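Local coordinates for protein rusticyanin (Thiobacillus ferrooxidans, PDB 2CAL) that carries electrons from cytochrome c552 to the A-type oxidase in the periplasm, using a single bound copper ion, at residues A[39-45]-A[73-79]. The protein carries 1 engineered substitution. Numbering follows the deposited sequence.
Sequences VVAAAVL and VTFINTN
T74 and I76 each join 39-45 through both their N-H and their carbonyl, a ladder that defines two neighbouring strands running nearly parallel. T74 N donates to V39 O at 2.9 Å and A41 N to T74 O; one step on, I76 N reaches A41 O and A43 N closes on I76 O at 3.0 Å. The bonds are straightest at the V39 end, where T74 N-H meets its acceptor at 173°, and bend to 159° at both I76 bonds. Beyond the I76 bonds the next link comes from a side chain: T78 OG1 donates to A43 O at 2.9 Å, from well above the carbonyl plane; chi1 of 46° sets the hydroxyl between the backbone N and the carbonyl carbon, turned toward A43 O. T78 N adds a weak bond to the same oxygen. L45 CD2 packs against this hydroxyl at 3.5 Å from OG1.

On the face with A41 and A43, F75 extends its ring along 39-45, CG anti to the backbone N, which brings CZ to 3.9 Å from A43 CB. On the other face, V40 CG1 meets I76 CD1 at 4.0 Å. These are central strands of one sheet of the cupredoxin beta-sandwich, flanked by 119-126 beside 70-77 and by 53-55 beside 36-43. The F75 face also holds F53 and V55; I76 and A42 are covered by helix 11-18.

V44 lies obliquely across the N79 side chain, its CB 3.7 Å from N79 CG. Here the contact borders the copper site: the A43 side chain touches that of the copper ligand H84, and the nearest atom of the A43 side chain lies about 6 Å from the copper. At the far end, T74 OG1 accepts from a water and is hydrogen-bonded to D123.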
loop_
_atom_site.group_PDB
_atom_site.type_symbol
_atom_site.label_atom_id
_atom_site.label_comp_id
_atom_site.label_asym_id
_atom_site.label_seq_id
_atom_site.Cartn_x
_atom_site.Cartn_y
_atom_site.Cartn_z
ATOM N N VAL A 39 7.781 -4.603 1.060
ATOM C CA VAL A 39 7.101 -3.424 0.543
ATOM C C VAL A 39 6.593 -2.610 1.742
ATOM O O VAL A 39 5.824 -3.170 2.540
ATOM C CB VAL A 39 5.930 -3.830 -0.343
ATOM C CG1 VAL A 39 5.180 -2.581 -0.824
ATOM C CG2 VAL A 39 6.391 -4.678 -1.531
ATOM N N VAL A 40 6.996 -1.351 1.821
ATOM C CA VAL A 40 6.452 -0.514 2.926
ATOM C C VAL A 40 5.737 0.650 2.270
ATOM O O VAL A 40 6.330 1.527 1.631
ATOM C CB VAL A 40 7.539 -0.078 3.921
ATOM C CG1 VAL A 40 6.857 0.680 5.070
ATOM C CG2 VAL A 40 8.324 -1.275 4.445
ATOM N N ALA A 41 4.406 0.641 2.451
ATOM C CA ALA A 41 3.536 1.641 1.870
ATOM C C ALA A 41 2.865 2.501 2.931
ATOM O O ALA A 41 2.547 1.996 4.007
ATOM C CB ALA A 41 2.413 0.938 1.078
ATOM N N ALA A 42 2.669 3.761 2.596
ATOM C CA ALA A 42 1.955 4.682 3.512
ATOM C C ALA A 42 0.902 5.430 2.755
ATOM O O ALA A 42 1.005 5.736 1.575
ATOM C CB ALA A 42 2.934 5.710 4.090
ATOM N N ALA A 43 -0.191 5.707 3.463
ATOM C CA ALA A 43 -1.283 6.538 2.944
ATOM C C ALA A 43 -1.015 8.031 3.233
ATOM O O ALA A 43 -1.075 8.418 4.409
ATOM C CB ALA A 43 -2.596 6.111 3.580
ATOM N N VAL A 44 -0.731 8.796 2.212
ATOM C CA VAL A 44 -0.552 10.244 2.207
ATOM C C VAL A 44 0.474 10.647 3.293
ATOM O O VAL A 44 0.179 11.164 4.376
ATOM C CB VAL A 44 -1.852 11.064 2.390
ATOM C CG1 VAL A 44 -1.631 12.529 2.036
ATOM C CG2 VAL A 44 -2.988 10.504 1.528
ATOM N N LEU A 45 1.735 10.397 2.991
ATOM C CA LEU A 45 2.797 10.943 3.836
ATOM C C LEU A 45 2.689 12.469 3.783
ATOM O O LEU A 45 2.266 13.047 2.773
ATOM C CB LEU A 45 4.180 10.511 3.353
ATOM C CG LEU A 45 4.542 9.047 3.512
ATOM C CD1 LEU A 45 5.916 8.740 2.927
ATOM C CD2 LEU A 45 4.507 8.669 4.991
ATOM N N VAL A 73 4.173 -7.122 3.103
ATOM C CA VAL A 73 3.674 -5.745 2.989
ATOM C C VAL A 73 3.480 -5.177 4.415
ATOM O O VAL A 73 2.824 -5.782 5.255
ATOM C CB VAL A 73 2.345 -5.669 2.231
ATOM C CG1 VAL A 73 1.901 -4.216 2.081
ATOM C CG2 VAL A 73 2.506 -6.309 0.853
ATOM N N THR A 74 4.016 -4.003 4.618
ATOM C CA THR A 74 3.727 -3.169 5.792
ATOM C C THR A 74 2.964 -1.944 5.289
ATOM O O THR A 74 3.388 -1.313 4.318
ATOM C CB THR A 74 5.022 -2.687 6.466
ATOM O OG1 THR A 74 5.827 -3.836 6.803
ATOM C CG2 THR A 74 4.697 -1.927 7.742
ATOM N N PHE A 75 1.784 -1.691 5.861
ATOM C CA PHE A 75 0.974 -0.541 5.484
ATOM C C PHE A 75 0.726 0.352 6.691
ATOM O O PHE A 75 0.301 -0.147 7.740
ATOM C CB PHE A 75 -0.374 -1.012 4.893
ATOM C CG PHE A 75 -1.331 0.144 4.612
ATOM C CD1 PHE A 75 -1.018 1.184 3.769
ATOM C CD2 PHE A 75 -2.568 0.170 5.251
ATOM C CE1 PHE A 75 -1.875 2.228 3.528
ATOM C CE2 PHE A 75 -3.460 1.219 5.017
ATOM C CZ PHE A 75 -3.108 2.243 4.184
ATOM N N ILE A 76 1.047 1.617 6.520
ATOM C CA ILE A 76 0.967 2.646 7.560
ATOM C C ILE A 76 0.028 3.746 7.119
ATOM O O ILE A 76 0.178 4.267 6.030
ATOM C CB ILE A 76 2.394 3.227 7.837
ATOM C CG1 ILE A 76 3.461 2.158 8.071
ATOM C CG2 ILE A 76 2.308 4.228 8.984
ATOM C CD1 ILE A 76 4.858 2.683 7.874
ATOM N N ASN A 77 -0.917 4.109 7.977
ATOM C CA ASN A 77 -1.785 5.239 7.652
ATOM C C ASN A 77 -1.320 6.496 8.384
ATOM O O ASN A 77 -1.570 6.632 9.593
ATOM C CB ASN A 77 -3.243 4.954 8.018
ATOM C CG ASN A 77 -4.167 6.104 7.773
ATOM O OD1 ASN A 77 -5.262 6.207 8.425
ATOM N ND2 ASN A 77 -3.808 7.015 6.914
ATOM N N THR A 78 -0.708 7.413 7.652
ATOM C CA THR A 78 -0.245 8.674 8.214
ATOM C C THR A 78 -1.199 9.843 7.976
ATOM O O THR A 78 -0.875 10.974 8.323
ATOM C CB THR A 78 1.167 9.039 7.634
ATOM O OG1 THR A 78 1.203 8.858 6.202
ATOM C CG2 THR A 78 2.177 8.088 8.282
ATOM N N ASN A 79 -2.366 9.635 7.388
ATOM C CA ASN A 79 -3.224 10.758 6.971
ATOM C C ASN A 79 -4.278 11.076 8.007
ATOM O O ASN A 79 -5.226 10.343 8.215
ATOM C CB ASN A 79 -3.844 10.401 5.625
ATOM C CG ASN A 79 -4.463 11.565 4.931
ATOM O OD1 ASN A 79 -4.116 12.763 5.089
ATOM N ND2 ASN A 79 -5.457 11.285 4.160
HETATM O O HOH W 1 7.407 -5.030 4.903
#